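PDB 3DZ1: dihydrodipicolinate synthase from Rhodopseudomonas palustris, which probably acts as a 4-hydroxy-tetrahydrodipicolinate synthase, a pyruvate-using lyase of the DapA family associated with lysine biosynthesis. Local coordinates for residues A[71-84]-A[95-109]. Numbering follows the deposited sequence.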
ATOM      1  N   ILE A  71      15.068  30.898 -10.290  1.00 12.25           N
ATOM      2  CA  ILE A  71      16.521  30.880 -10.319  1.00 13.36           C
ATOM      3  C   ILE A  71      17.094  32.259 -10.646  1.00 15.07           C
ATOM      4  O   ILE A  71      18.001  32.742  -9.963  1.00 14.45           O
ATOM      5  CB  ILE A  71      17.046  29.849 -11.346  1.00 13.97           C
ATOM      6  CG1 ILE A  71      16.643  28.437 -10.912  1.00 13.87           C
ATOM      7  CG2 ILE A  71      18.564  29.931 -11.445  1.00 13.39           C
ATOM      8  CD1 ILE A  71      16.993  27.357 -11.916  1.00 13.82           C
ATOM      9  N   LYS A  72      16.552  32.898 -11.674  1.00 15.21           N
ATOM     10  CA  LYS A  72      17.033  34.211 -12.086  1.00 16.97           C
ATOM     11  C   LYS A  72      16.755  35.318 -11.074  1.00 16.77           C
ATOM     12  O   LYS A  72      17.518  36.279 -10.973  1.00 18.42           O
ATOM     13  CB  LYS A  72      16.421  34.584 -13.438  1.00 18.49           C
ATOM     14  CG  LYS A  72      16.771  33.615 -14.558  1.00 22.88           C
ATOM     15  CD  LYS A  72      18.273  33.523 -14.755  1.00 25.55           C
ATOM     16  CE  LYS A  72      18.627  32.608 -15.912  1.00 27.93           C
ATOM     17  NZ  LYS A  72      20.100  32.537 -16.105  1.00 27.48           N
ATOM     18  N   ARG A  73      15.672  35.177 -10.318  1.00 16.89           N
ATOM     19  CA  ARG A  73      15.295  36.186  -9.333  1.00 16.77           C
ATOM     20  C   ARG A  73      16.087  36.093  -8.026  1.00 16.02           C
ATOM     21  O   ARG A  73      16.447  37.116  -7.438  1.00 15.83           O
ATOM     22  CB  ARG A  73      13.796  36.079  -9.032  1.00 17.52           C
ATOM     23  CG  ARG A  73      13.236  37.210  -8.186  1.00 20.51           C
ATOM     24  CD  ARG A  73      13.116  38.486  -8.994  1.00 23.58           C
ATOM     25  NE  ARG A  73      12.557  39.583  -8.210  1.00 26.29           N
ATOM     26  CZ  ARG A  73      12.197  40.756  -8.721  1.00 29.08           C
ATOM     27  NH1 ARG A  73      12.338  40.983 -10.020  1.00 29.96           N
ATOM     28  NH2 ARG A  73      11.700  41.700  -7.937  1.00 28.76           N
ATOM     29  N   ALA A  74      16.351  34.873  -7.572  1.00 14.72           N
ATOM     30  CA  ALA A  74      17.086  34.659  -6.324  1.00 15.29           C
ATOM     31  C   ALA A  74      18.599  34.734  -6.522  1.00 15.02           C
ATOM     32  O   ALA A  74      19.321  33.777  -6.256  1.00 14.33           O
ATOM     33  CB  ALA A  74      16.709  33.311  -5.722  1.00 13.92           C
ATOM     34  N   LYS A  75      19.074  35.887  -6.972  1.00 17.97           N
ATOM     35  CA  LYS A  75      20.496  36.087  -7.227  1.00 20.90           C
ATOM     36  C   LYS A  75      21.413  35.852  -6.020  1.00 20.44           C
ATOM     37  O   LYS A  75      22.549  35.406  -6.182  1.00 19.89           O
ATOM     38  CB  LYS A  75      20.719  37.501  -7.773  1.00 24.89           C
ATOM     39  CG  LYS A  75      19.883  37.822  -9.007  1.00 28.55           C
ATOM     40  CD  LYS A  75      20.095  39.258  -9.471  1.00 33.53           C
ATOM     41  CE  LYS A  75      19.740  40.261  -8.378  1.00 36.89           C
ATOM     42  NZ  LYS A  75      19.934  41.676  -8.813  1.00 39.08           N
ATOM     43  N   SER A  76      20.923  36.143  -4.817  1.00 19.73           N
ATOM     44  CA  SER A  76      21.725  35.979  -3.604  1.00 19.39           C
ATOM     45  C   SER A  76      21.430  34.710  -2.806  1.00 17.86           C
ATOM     46  O   SER A  76      21.942  34.541  -1.697  1.00 18.12           O
ATOM     47  CB  SER A  76      21.534  37.190  -2.686  1.00 18.88           C
ATOM     48  OG  SER A  76      20.196  37.255  -2.217  1.00 22.15           O
HETATM   49  N   MSE A  77      20.608  33.824  -3.361  1.00 17.62           N
HETATM   50  CA  MSE A  77      20.260  32.584  -2.674  1.00 16.34           C
HETATM   51  C   MSE A  77      20.461  31.363  -3.563  1.00 14.69           C
HETATM   52  O   MSE A  77      20.457  31.463  -4.788  1.00 13.86           O
HETATM   53  CB  MSE A  77      18.799  32.621  -2.220  1.00 16.62           C
HETATM   54  CG  MSE A  77      18.464  33.730  -1.249  1.00 17.63           C
HETATM   55 SE   MSE A  77      16.604  33.645  -0.733  1.00 22.59          SE
HETATM   56  CE  MSE A  77      15.803  34.171  -2.417  1.00 15.03           C
ATOM     57  N   GLN A  78      20.628  30.207  -2.933  1.00 14.62           N
ATOM     58  CA  GLN A  78      20.808  28.966  -3.669  1.00 13.58           C
ATOM     59  C   GLN A  78      19.422  28.385  -3.942  1.00 12.46           C
ATOM     60  O   GLN A  78      18.629  28.205  -3.020  1.00 13.39           O
ATOM     61  CB  GLN A  78      21.645  27.988  -2.838  1.00 15.64           C
ATOM     62  CG  GLN A  78      23.019  28.531  -2.452  1.00 21.41           C
ATOM     63  CD  GLN A  78      23.823  27.562  -1.602  1.00 25.19           C
ATOM     64  OE1 GLN A  78      23.404  27.176  -0.502  1.00 28.07           O
ATOM     65  NE2 GLN A  78      24.995  27.171  -2.103  1.00 26.64           N
ATOM     66  N   VAL A  79      19.124  28.109  -5.208  1.00 10.48           N
ATOM     67  CA  VAL A  79      17.823  27.550  -5.570  1.00 11.37           C
ATOM     68  C   VAL A  79      17.932  26.077  -5.942  1.00  9.88           C
ATOM     69  O   VAL A  79      18.735  25.689  -6.790  1.00 10.44           O
ATOM     70  CB  VAL A  79      17.182  28.328  -6.747  1.00  9.38           C
ATOM     71  CG1 VAL A  79      15.919  27.626  -7.221  1.00  9.79           C
ATOM     72  CG2 VAL A  79      16.844  29.736  -6.298  1.00  8.53           C
ATOM     73  N   ILE A  80      17.108  25.262  -5.293  1.00 10.82           N
ATOM     74  CA  ILE A  80      17.091  23.824  -5.524  1.00  9.50           C
ATOM     75  C   ILE A  80      15.836  23.462  -6.309  1.00  9.87           C
ATOM     76  O   ILE A  80      14.730  23.826  -5.924  1.00  8.96           O
ATOM     77  CB  ILE A  80      17.093  23.074  -4.182  1.00  9.37           C
ATOM     78  CG1 ILE A  80      18.366  23.419  -3.411  1.00 10.58           C
ATOM     79  CG2 ILE A  80      17.001  21.572  -4.415  1.00 11.93           C
ATOM     80  CD1 ILE A  80      18.316  23.028  -1.959  1.00 11.08           C
ATOM     81  N   VAL A  81      16.007  22.749  -7.413  1.00  9.17           N
ATOM     82  CA  VAL A  81      14.865  22.367  -8.231  1.00  8.19           C
ATOM     83  C   VAL A  81      14.534  20.890  -8.046  1.00  6.93           C
ATOM     84  O   VAL A  81      15.408  20.028  -8.158  1.00  5.48           O
ATOM     85  CB  VAL A  81      15.136  22.641  -9.725  1.00 10.14           C
ATOM     86  CG1 VAL A  81      13.895  22.303 -10.553  1.00  8.35           C
ATOM     87  CG2 VAL A  81      15.537  24.102  -9.922  1.00 11.18           C
ATOM     88  N   GLY A  82      13.275  20.604  -7.734  1.00  8.17           N
ATOM     89  CA  GLY A  82      12.866  19.222  -7.566  1.00  8.11           C
ATOM     90  C   GLY A  82      12.822  18.609  -8.952  1.00 10.54           C
ATOM     91  O   GLY A  82      12.199  19.174  -9.848  1.00 10.29           O
ATOM     92  N   VAL A  83      13.494  17.479  -9.145  1.00 10.90           N
ATOM     93  CA  VAL A  83      13.500  16.834 -10.454  1.00 10.96           C
ATOM     94  C   VAL A  83      12.938  15.418 -10.426  1.00 10.74           C
ATOM     95  O   VAL A  83      13.037  14.696 -11.412  1.00 11.94           O
ATOM     96  CB  VAL A  83      14.923  16.788 -11.066  1.00 11.49           C
ATOM     97  CG1 VAL A  83      15.449  18.198 -11.261  1.00 11.35           C
ATOM     98  CG2 VAL A  83      15.853  15.989 -10.177  1.00 10.40           C
ATOM     99  N   SER A  84      12.349  15.025  -9.300  1.00 10.05           N
ATOM    100  CA  SER A  84      11.758  13.695  -9.183  1.00 12.11           C
ATOM    101  C   SER A  84      10.809  13.509 -10.364  1.00 12.98           C
ATOM    102  O   SER A  84      10.024  14.402 -10.683  1.00 12.87           O
ATOM    103  CB  SER A  84      10.995  13.565  -7.864  1.00 12.72           C
ATOM    104  OG  SER A  84      11.858  13.791  -6.761  1.00 15.18           O
ATOM    105  N   ALA A  95      16.916  18.635 -14.900  1.00 12.59           N
ATOM    106  CA  ALA A  95      18.095  18.843 -14.062  1.00 12.75           C
ATOM    107  C   ALA A  95      19.152  19.685 -14.775  1.00 14.89           C
ATOM    108  O   ALA A  95      19.638  20.675 -14.230  1.00 14.31           O
ATOM    109  CB  ALA A  95      18.685  17.506 -13.651  1.00 13.36           C
ATOM    110  N   ARG A  96      19.501  19.292 -15.997  1.00 15.90           N
ATOM    111  CA  ARG A  96      20.508  20.013 -16.774  1.00 17.14           C
ATOM    112  C   ARG A  96      20.058  21.431 -17.100  1.00 16.25           C
ATOM    113  O   ARG A  96      20.853  22.372 -17.056  1.00 16.11           O
ATOM    114  CB  ARG A  96      20.814  19.265 -18.072  1.00 20.99           C
ATOM    115  CG  ARG A  96      21.480  17.912 -17.879  1.00 25.28           C
ATOM    116  CD  ARG A  96      22.800  18.040 -17.142  1.00 29.93           C
ATOM    117  NE  ARG A  96      23.626  16.844 -17.296  1.00 33.88           N
ATOM    118  CZ  ARG A  96      24.728  16.598 -16.593  1.00 34.14           C
ATOM    119  NH1 ARG A  96      25.144  17.460 -15.677  1.00 33.47           N
ATOM    120  NH2 ARG A  96      25.419  15.485 -16.811  1.00 35.77           N
ATOM    121  N   LEU A  97      18.779  21.578 -17.427  1.00 16.17           N
ATOM    122  CA  LEU A  97      18.215  22.883 -17.751  1.00 16.86           C
ATOM    123  C   LEU A  97      18.321  23.805 -16.545  1.00 16.48           C
ATOM    124  O   LEU A  97      18.718  24.974 -16.662  1.00 15.35           O
ATOM    125  CB  LEU A  97      16.746  22.732 -18.151  1.00 18.15           C
ATOM    126  CG  LEU A  97      15.993  24.018 -18.509  1.00 21.19           C
ATOM    127  CD1 LEU A  97      14.923  23.699 -19.529  1.00 23.87           C
ATOM    128  CD2 LEU A  97      15.394  24.651 -17.261  1.00 23.09           C
ATOM    129  N   SER A  98      17.961  23.269 -15.385  1.00 13.98           N
ATOM    130  CA  SER A  98      18.001  24.027 -14.143  1.00 14.02           C
ATOM    131  C   SER A  98      19.422  24.448 -13.801  1.00 12.96           C
ATOM    132  O   SER A  98      19.658  25.587 -13.404  1.00 13.96           O
ATOM    133  CB  SER A  98      17.415  23.195 -13.003  1.00 12.74           C
ATOM    134  OG  SER A  98      16.068  22.855 -13.273  1.00 13.02           O
HETATM  135  N   MSE A  99      20.370  23.529 -13.955  1.00 13.08           N
HETATM  136  CA  MSE A  99      21.757  23.846 -13.661  1.00 15.51           C
HETATM  137  C   MSE A  99      22.304  24.896 -14.631  1.00 15.86           C
HETATM  138  O   MSE A  99      23.000  25.826 -14.213  1.00 14.44           O
HETATM  139  CB  MSE A  99      22.619  22.579 -13.699  1.00 16.52           C
HETATM  140  CG  MSE A  99      22.265  21.547 -12.626  1.00 18.84           C
HETATM  141 SE   MSE A  99      22.219  22.247 -10.801  1.00 23.89          SE
HETATM  142  CE  MSE A  99      24.107  22.609 -10.561  1.00 21.39           C
ATOM    143  N   ASP A 100      21.993  24.762 -15.919  1.00 16.35           N
ATOM    144  CA  ASP A 100      22.465  25.742 -16.896  1.00 18.18           C
ATOM    145  C   ASP A 100      21.872  27.115 -16.595  1.00 17.12           C
ATOM    146  O   ASP A 100      22.494  28.145 -16.865  1.00 17.45           O
ATOM    147  CB  ASP A 100      22.084  25.336 -18.323  1.00 20.18           C
ATOM    148  CG  ASP A 100      22.851  24.122 -18.812  1.00 24.52           C
ATOM    149  OD1 ASP A 100      24.015  23.943 -18.394  1.00 26.92           O
ATOM    150  OD2 ASP A 100      22.297  23.356 -19.629  1.00 27.08           O
ATOM    151  N   ALA A 101      20.666  27.121 -16.035  1.00 15.52           N
ATOM    152  CA  ALA A 101      19.974  28.359 -15.696  1.00 15.55           C
ATOM    153  C   ALA A 101      20.584  29.053 -14.481  1.00 14.99           C
ATOM    154  O   ALA A 101      20.474  30.275 -14.339  1.00 13.27           O
ATOM    155  CB  ALA A 101      18.500  28.077 -15.446  1.00 15.48           C
ATOM    156  N   GLY A 102      21.215  28.272 -13.603  1.00 13.43           N
ATOM    157  CA  GLY A 102      21.836  28.845 -12.419  1.00 12.19           C
ATOM    158  C   GLY A 102      21.440  28.201 -11.102  1.00 11.38           C
ATOM    159  O   GLY A 102      21.747  28.729 -10.027  1.00 10.50           O
ATOM    160  N   ALA A 103      20.765  27.059 -11.169  1.00 10.22           N
ATOM    161  CA  ALA A 103      20.348  26.371  -9.951  1.00  9.07           C
ATOM    162  C   ALA A 103      21.558  25.919  -9.139  1.00 10.44           C
ATOM    163  O   ALA A 103      22.634  25.674  -9.692  1.00  9.51           O
ATOM    164  CB  ALA A 103      19.474  25.165 -10.302  1.00 10.75           C
ATOM    165  N   ALA A 104      21.379  25.827  -7.823  1.00  9.61           N
ATOM    166  CA  ALA A 104      22.449  25.385  -6.942  1.00  9.64           C
ATOM    167  C   ALA A 104      22.518  23.857  -6.953  1.00  9.41           C
ATOM    168  O   ALA A 104      23.575  23.266  -6.723  1.00 10.36           O
ATOM    169  CB  ALA A 104      22.201  25.886  -5.533  1.00  9.44           C
ATOM    170  N   GLY A 105      21.382  23.226  -7.233  1.00  9.96           N
ATOM    171  CA  GLY A 105      21.321  21.776  -7.272  1.00  9.30           C
ATOM    172  C   GLY A 105      19.895  21.300  -7.457  1.00  9.86           C
ATOM    173  O   GLY A 105      18.983  22.112  -7.621  1.00 10.79           O
ATOM    174  N   VAL A 106      19.692  19.986  -7.424  1.00  8.98           N
ATOM    175  CA  VAL A 106      18.361  19.419  -7.605  1.00  9.47           C
ATOM    176  C   VAL A 106      17.986  18.450  -6.486  1.00  9.12           C
ATOM    177  O   VAL A 106      18.851  17.965  -5.755  1.00  7.42           O
ATOM    178  CB  VAL A 106      18.257  18.684  -8.964  1.00  8.27           C
ATOM    179  CG1 VAL A 106      18.645  19.628 -10.095  1.00  7.93           C
ATOM    180  CG2 VAL A 106      19.156  17.451  -8.968  1.00  9.41           C
HETATM  181  N   MSE A 107      16.693  18.170  -6.352  1.00  9.72           N
HETATM  182  CA  MSE A 107      16.222  17.251  -5.322  1.00 10.47           C
HETATM  183  C   MSE A 107      15.629  16.008  -5.970  1.00  9.79           C
HETATM  184  O   MSE A 107      14.919  16.097  -6.976  1.00  9.12           O
HETATM  185  CB  MSE A 107      15.175  17.931  -4.431  1.00 13.13           C
HETATM  186  CG  MSE A 107      14.701  17.060  -3.266  1.00 17.53           C
HETATM  187 SE   MSE A 107      13.528  17.988  -2.004  1.00 26.78          SE
HETATM  188  CE  MSE A 107      11.915  18.039  -3.065  1.00 20.23           C
ATOM    189  N   ILE A 108      15.930  14.846  -5.399  1.00  9.67           N
ATOM    190  CA  ILE A 108      15.423  13.593  -5.938  1.00  8.77           C
ATOM    191  C   ILE A 108      14.772  12.733  -4.867  1.00  9.71           C
ATOM    192  O   ILE A 108      15.388  12.417  -3.841  1.00  8.34           O
ATOM    193  CB  ILE A 108      16.548  12.757  -6.603  1.00  8.48           C
ATOM    194  CG1 ILE A 108      17.298  13.607  -7.631  1.00  8.96           C
ATOM    195  CG2 ILE A 108      15.946  11.539  -7.303  1.00  8.08           C
ATOM    196  CD1 ILE A 108      18.516  12.907  -8.225  1.00  8.44           C
ATOM    197  N   ALA A 109      13.519  12.372  -5.112  1.00 10.21           N
ATOM    198  CA  ALA A 109      12.764  11.520  -4.206  1.00 11.05           C
ATOM    199  C   ALA A 109      12.645  10.177  -4.912  1.00 12.69           C
ATOM    200  O   ALA A 109      12.668  10.113  -6.139  1.00 13.05           O
ATOM    201  CB  ALA A 109      11.381  12.106  -3.950  1.00 11.17           C
TER
HETATM  202  O   HOH W   1      20.774  29.093  -7.299  1.00 12.19           O
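V81 bonds through its N to G105 O and through its O to M107 N (2.9 Å), pairing strands 78-82 and 105-108 side by side in the TIM barrel, where helix 88-101 joins them as a beta-alpha-beta unit. Two more backbone bonds, A104 N to V79 O and V83 N to M107 O, extend this parallel pairing. I80 and M107 share the inner face, I80 CG2 to M107 CB 4.1 Å, and I80 lies near M217, a predicted pyruvate-binding residue.

V81 and V106 point to the opposite face, under the helices. V81 CG2 rests 3.7 Å from S98 CB, while S98 OG bonds back to L94 O. Just past the end of its strand, V83 crosses V106 at about a right angle, V83 CG1 to V106 CB 3.7 Å. I71 comes from helix 60-73: with CG1 beside its backbone N (chi1 -64°), it sets CD1 against A101 CB and A103 CB and lays CG2 3.4 Å from G102 C. An alanine at I71 is likely to open a gap between the two helix ends, leaving both alanine methyls without this neighbour.

Polar side chains act at both ends: K72 NZ donates to A101 O (2.9 Å), and S84 OG accepts A109 N at 2.7 Å.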